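Long-range contact in ATP-dependent Clp endopeptidase (Clostridium difficile, PDB 3FES), which probably recruits substrates or adaptors, as the helical amino-terminal domain of a ClpC-type ATP-driven unfoldase that feeds proteins to a protease: residues Phe20-Glu34 / Glu70-Ser83. Numbering follows the deposited sequence. Where two conformers were deposited one is given.
Sequences FESAKSLGHNIVGSE and EGKGEEISEDIVLS
Lys-24 meets 70-83 with both its backbone and its ammonium group. Its carbonyl O accepts Ile-76 N at 3.1 Å and, from the opposite face of the carbonyl plane, Gly-27 N, in one of the two backward bonds of the Schellman motif ending helix 10-25. The side chain runs past Ile-76 O and bends at chi4 (-111°), so that NZ donates to Glu-78 O at 2.6 Å, from above the carbonyl plane. Two residues on, Leu-26 O accepts Gly-73 N at 2.8 Å, and a water donates to both Ser-25 O and Gly-73 O. His-28 points NE2 at Gly-71 O (2.8 Å), which lies in the ring plane; Leu-26 CB sits over the centre of one ring face, and Glu-70 OE1 lies above the opposite face, displaced toward the rim. Thus the linker after helix 59-70 wraps the end of helix 10-25, and in this mainly helical Clp N-terminal domain it ends in a short two-stranded parallel ladder. There Asn-29 O receives Val-81 N, Val-31 N gives to Val-81 O at 2.8 Å (N-H...O 170°), and Val-31 O accepts Ser-83 N nearly straight (174°) as well as Ser-86 OG. Ser-83 OG caps helix 84-99 at Ser-86 N. On the ladder face carrying Val-31 and Leu-82, Val-31 CG2 sits over the centre of the Phe-20 ring and packs tightly against Ile-80 CD1 (3.3 Å).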
loop_
_atom_site.group_PDB
_atom_site.type_symbol
_atom_site.label_atom_id
_atom_site.label_comp_id
_atom_site.label_asym_id
_atom_site.label_seq_id
_atom_site.Cartn_x
_atom_site.Cartn_y
_atom_site.Cartn_z
ATOM N N PHE A 20 -8.699 3.744 -2.064
ATOM C CA PHE A 20 -9.749 4.222 -2.948
ATOM C C PHE A 20 -10.149 5.672 -2.643
ATOM O O PHE A 20 -10.399 6.470 -3.573
ATOM C CB PHE A 20 -10.974 3.315 -2.831
ATOM C CG PHE A 20 -10.909 2.065 -3.702
ATOM C CD1 PHE A 20 -10.209 0.938 -3.290
ATOM C CD2 PHE A 20 -11.592 2.012 -4.917
ATOM C CE1 PHE A 20 -10.186 -0.226 -4.069
ATOM C CE2 PHE A 20 -11.563 0.865 -5.707
ATOM C CZ PHE A 20 -10.830 -0.256 -5.286
ATOM N N GLU A 21 -10.268 5.992 -1.346
ATOM C CA GLU A 21 -10.647 7.346 -0.924
ATOM C C GLU A 21 -9.583 8.350 -1.331
ATOM O O GLU A 21 -9.917 9.455 -1.777
ATOM C CB GLU A 21 -10.861 7.390 0.589
ATOM C CG GLU A 21 -11.302 8.740 1.152
ATOM C CD GLU A 21 -11.169 8.767 2.686
ATOM O OE1 GLU A 21 -10.228 9.398 3.213
ATOM O OE2 GLU A 21 -11.975 8.115 3.369
ATOM N N SER A 22 -8.316 7.963 -1.196
ATOM C CA SER A 22 -7.230 8.826 -1.654
ATOM C C SER A 22 -7.243 9.095 -3.147
ATOM O O SER A 22 -7.089 10.238 -3.552
ATOM C CB SER A 22 -5.888 8.261 -1.269
ATOM O OG SER A 22 -5.730 8.448 0.139
ATOM N N ALA A 23 -7.402 8.048 -3.953
ATOM C CA ALA A 23 -7.471 8.206 -5.415
ATOM C C ALA A 23 -8.600 9.182 -5.778
ATOM O O ALA A 23 -8.428 10.134 -6.554
ATOM C CB ALA A 23 -7.697 6.838 -6.068
ATOM N N LYS A 24 -9.776 8.951 -5.199
ATOM C CA LYS A 24 -10.899 9.815 -5.494
ATOM C C LYS A 24 -10.588 11.287 -5.192
ATOM O O LYS A 24 -10.894 12.182 -6.015
ATOM C CB LYS A 24 -12.123 9.394 -4.680
ATOM C CG LYS A 24 -12.825 8.144 -5.201
ATOM C CD LYS A 24 -14.100 7.932 -4.354
ATOM C CE LYS A 24 -14.666 6.549 -4.529
ATOM N NZ LYS A 24 -15.959 6.629 -5.253
ATOM N N SER A 25 -10.022 11.510 -4.004
ATOM C CA SER A 25 -9.621 12.827 -3.528
ATOM C C SER A 25 -8.744 13.547 -4.525
ATOM O O SER A 25 -8.885 14.752 -4.707
ATOM C CB SER A 25 -8.862 12.719 -2.209
ATOM O OG SER A 25 -9.755 12.524 -1.142
ATOM N N LEU A 26 -7.839 12.796 -5.150
ATOM C CA LEU A 26 -6.862 13.349 -6.106
ATOM C C LEU A 26 -7.371 13.419 -7.555
ATOM O O LEU A 26 -6.626 13.837 -8.464
ATOM C CB LEU A 26 -5.584 12.522 -6.049
ATOM C CG LEU A 26 -4.889 12.474 -4.686
ATOM C CD1 LEU A 26 -3.840 11.408 -4.700
ATOM C CD2 LEU A 26 -4.322 13.890 -4.278
ATOM N N GLY A 27 -8.633 13.047 -7.770
ATOM C CA GLY A 27 -9.212 12.968 -9.115
ATOM C C GLY A 27 -8.573 11.861 -9.961
ATOM O O GLY A 27 -8.440 12.001 -11.190
ATOM N N HIS A 28 -8.185 10.764 -9.311
ATOM C CA HIS A 28 -7.594 9.607 -10.002
ATOM C C HIS A 28 -8.653 8.510 -10.079
ATOM O O HIS A 28 -9.176 8.093 -9.038
ATOM C CB HIS A 28 -6.373 9.092 -9.227
ATOM C CG HIS A 28 -5.254 10.074 -9.156
ATOM N ND1 HIS A 28 -4.146 9.889 -8.355
ATOM C CD2 HIS A 28 -5.085 11.279 -9.760
ATOM C CE1 HIS A 28 -3.328 10.919 -8.495
ATOM N NE2 HIS A 28 -3.881 11.782 -9.332
ATOM N N ASN A 29 -8.979 8.015 -11.265
ATOM C CA ASN A 29 -10.040 6.994 -11.349
ATOM C C ASN A 29 -9.493 5.562 -11.362
ATOM O O ASN A 29 -10.238 4.603 -11.430
ATOM C CB ASN A 29 -11.007 7.251 -12.501
ATOM C CG ASN A 29 -10.306 7.453 -13.823
ATOM O OD1 ASN A 29 -9.206 6.943 -14.045
ATOM N ND2 ASN A 29 -10.916 8.243 -14.690
ATOM N N ILE A 30 -8.181 5.435 -11.278
ATOM C CA ILE A 30 -7.539 4.133 -11.197
ATOM C C ILE A 30 -6.707 4.072 -9.928
ATOM O O ILE A 30 -5.843 4.916 -9.694
ATOM C CB ILE A 30 -6.657 3.853 -12.472
ATOM C CG1 ILE A 30 -7.548 3.914 -13.734
ATOM C CG2 ILE A 30 -5.959 2.496 -12.343
ATOM C CD1 ILE A 30 -6.764 4.035 -15.062
ATOM N N VAL A 31 -6.958 3.061 -9.109
ATOM C CA VAL A 31 -6.192 2.866 -7.857
ATOM C C VAL A 31 -4.930 2.058 -8.191
ATOM O O VAL A 31 -5.027 0.883 -8.592
ATOM C CB VAL A 31 -7.012 2.066 -6.849
ATOM C CG1 VAL A 31 -6.214 1.802 -5.552
ATOM C CG2 VAL A 31 -8.319 2.806 -6.539
ATOM N N GLY A 32 -3.778 2.694 -8.054
ATOM C CA GLY A 32 -2.474 2.077 -8.333
ATOM C C GLY A 32 -1.742 1.719 -7.057
ATOM O O GLY A 32 -2.248 1.935 -5.961
ATOM N N SER A 33 -0.524 1.177 -7.186
ATOM C CA SER A 33 0.227 0.747 -6.008
ATOM C C SER A 33 0.486 1.926 -5.088
ATOM O O SER A 33 0.567 1.743 -3.864
ATOM C CB SER A 33 1.588 0.118 -6.414
ATOM O OG SER A 33 2.361 1.014 -7.181
ATOM N N GLU A 34 0.635 3.117 -5.683
ATOM C CA GLU A 34 0.942 4.315 -4.874
ATOM C C GLU A 34 -0.218 4.658 -3.934
ATOM O O GLU A 34 -0.003 5.129 -2.816
ATOM C CB GLU A 34 1.348 5.510 -5.762
ATOM C CG GLU A 34 0.246 6.116 -6.627
ATOM C CD GLU A 34 -0.065 5.368 -7.945
ATOM O OE1 GLU A 34 0.221 4.174 -8.162
ATOM O OE2 GLU A 34 -0.642 6.014 -8.806
ATOM N N GLU A 70 1.900 12.391 -10.941
ATOM C CA GLU A 70 0.678 12.010 -11.628
ATOM C C GLU A 70 -0.255 13.160 -11.877
ATOM O O GLU A 70 -1.203 13.019 -12.668
ATOM C CB GLU A 70 -0.124 11.045 -10.750
ATOM C CG GLU A 70 0.398 9.688 -10.698
ATOM C CD GLU A 70 -0.663 8.767 -10.183
ATOM O OE1 GLU A 70 -1.660 8.510 -10.900
ATOM O OE2 GLU A 70 -0.531 8.321 -9.047
ATOM N N GLY A 71 -0.033 14.260 -11.154
ATOM C CA GLY A 71 -0.918 15.418 -11.186
ATOM C C GLY A 71 -2.149 15.148 -10.329
ATOM O O GLY A 71 -2.286 14.068 -9.759
ATOM N N LYS A 72 -3.034 16.131 -10.235
ATOM C CA LYS A 72 -4.319 15.933 -9.574
ATOM C C LYS A 72 -5.445 16.638 -10.299
ATOM O O LYS A 72 -5.229 17.659 -10.956
ATOM C CB LYS A 72 -4.267 16.282 -8.072
ATOM C CG LYS A 72 -4.021 17.709 -7.714
ATOM C CD LYS A 72 -4.062 17.872 -6.185
ATOM C CE LYS A 72 -4.366 19.300 -5.748
ATOM N NZ LYS A 72 -4.592 19.367 -4.253
ATOM N N GLY A 73 -6.638 16.065 -10.223
ATOM C CA GLY A 73 -7.808 16.609 -10.904
ATOM C C GLY A 73 -8.901 16.805 -9.888
ATOM O O GLY A 73 -8.659 16.651 -8.705
ATOM N N GLU A 74 -10.104 17.143 -10.327
ATOM C CA GLU A 74 -11.194 17.384 -9.374
ATOM C C GLU A 74 -11.645 16.095 -8.683
ATOM O O GLU A 74 -11.468 15.009 -9.232
ATOM C CB GLU A 74 -12.364 18.052 -10.072
ATOM C CG GLU A 74 -12.075 19.503 -10.481
ATOM C CD GLU A 74 -13.005 19.997 -11.573
ATOM O OE1 GLU A 74 -13.106 19.324 -12.622
ATOM O OE2 GLU A 74 -13.630 21.067 -11.384
ATOM N N GLU A 75 -12.250 16.208 -7.497
ATOM C CA GLU A 75 -12.684 15.008 -6.764
ATOM C C GLU A 75 -13.679 14.180 -7.570
ATOM O O GLU A 75 -14.541 14.722 -8.254
ATOM C CB GLU A 75 -13.269 15.349 -5.388
ATOM C CG GLU A 75 -12.222 15.512 -4.282
ATOM C CD GLU A 75 -12.584 14.762 -2.977
ATOM O OE1 GLU A 75 -13.182 13.657 -3.037
ATOM O OE2 GLU A 75 -12.240 15.265 -1.884
ATOM N N ILE A 76 -13.542 12.860 -7.495
ATOM C CA ILE A 76 -14.497 11.946 -8.132
ATOM C C ILE A 76 -15.487 11.423 -7.095
ATOM O O ILE A 76 -15.094 11.064 -5.979
ATOM C CB ILE A 76 -13.773 10.733 -8.734
ATOM C CG1 ILE A 76 -12.542 11.189 -9.508
ATOM C CG2 ILE A 76 -14.729 9.892 -9.601
ATOM C CD1 ILE A 76 -11.604 10.086 -9.764
ATOM N N SER A 77 -16.762 11.356 -7.468
ATOM C CA SER A 77 -17.783 10.864 -6.555
ATOM C C SER A 77 -18.267 9.455 -6.908
ATOM O O SER A 77 -18.700 8.718 -6.027
ATOM C CB SER A 77 -18.960 11.840 -6.482
ATOM O OG SER A 77 -19.468 12.095 -7.776
ATOM N N GLU A 78 -18.185 9.081 -8.187
ATOM C CA GLU A 78 -18.599 7.731 -8.612
ATOM C C GLU A 78 -17.534 6.667 -8.311
ATOM O O GLU A 78 -16.470 6.991 -7.773
ATOM C CB GLU A 78 -18.991 7.704 -10.096
ATOM C CG GLU A 78 -17.824 7.874 -11.053
ATOM C CD GLU A 78 -17.629 9.312 -11.467
ATOM O OE1 GLU A 78 -18.482 10.160 -11.117
ATOM O OE2 GLU A 78 -16.622 9.596 -12.149
ATOM N N ASP A 79 -17.827 5.410 -8.660
ATOM C CA ASP A 79 -16.900 4.281 -8.465
ATOM C C ASP A 79 -15.742 4.306 -9.444
ATOM O O ASP A 79 -15.899 4.669 -10.611
ATOM C CB ASP A 79 -17.626 2.936 -8.597
ATOM C CG ASP A 79 -18.719 2.749 -7.554
ATOM O OD1 ASP A 79 -18.541 3.190 -6.401
ATOM O OD2 ASP A 79 -19.754 2.148 -7.884
ATOM N N ILE A 80 -14.593 3.888 -8.925
ATOM C CA ILE A 80 -13.314 3.816 -9.611
ATOM C C ILE A 80 -12.734 2.379 -9.419
ATOM O O ILE A 80 -13.340 1.565 -8.695
ATOM C CB ILE A 80 -12.366 4.832 -9.004
ATOM C CG1 ILE A 80 -12.004 4.411 -7.594
ATOM C CG2 ILE A 80 -12.992 6.274 -8.985
ATOM C CD1 ILE A 80 -10.717 4.940 -7.166
ATOM N N VAL A 81 -11.577 2.059 -10.020
ATOM C CA VAL A 81 -11.171 0.637 -10.158
ATOM C C VAL A 81 -9.695 0.388 -9.904
ATOM O O VAL A 81 -8.895 1.301 -10.057
ATOM C CB VAL A 81 -11.557 0.054 -11.558
ATOM C CG1 VAL A 81 -13.089 0.108 -11.751
ATOM C CG2 VAL A 81 -10.894 0.836 -12.669
ATOM N N LEU A 82 -9.358 -0.843 -9.481
ATOM C CA LEU A 82 -7.974 -1.242 -9.297
ATOM C C LEU A 82 -7.275 -1.446 -10.640
ATOM O O LEU A 82 -7.848 -2.026 -11.556
ATOM C CB LEU A 82 -7.882 -2.548 -8.523
ATOM C CG LEU A 82 -8.459 -2.527 -7.096
ATOM C CD1 LEU A 82 -8.498 -3.957 -6.611
ATOM C CD2 LEU A 82 -7.539 -1.680 -6.232
ATOM N N SER A 83 -6.031 -0.991 -10.712
ATOM C CA SER A 83 -5.194 -1.320 -11.871
ATOM C C SER A 83 -4.778 -2.830 -11.797
ATOM O O SER A 83 -4.885 -3.467 -10.749
ATOM C CB SER A 83 -3.917 -0.489 -11.835
ATOM O OG SER A 83 -3.154 -0.878 -10.731
HETATM O O HOH W 1 -12.577 10.634 -1.394
HETATM O O HOH W 2 -8.673 16.963 -6.026
HETATM O O HOH W 3 -10.886 14.941 0.316
HETATM O O HOH W 4 -4.338 6.521 -11.184
HETATM O O HOH W 5 -0.283 0.475 -10.410
#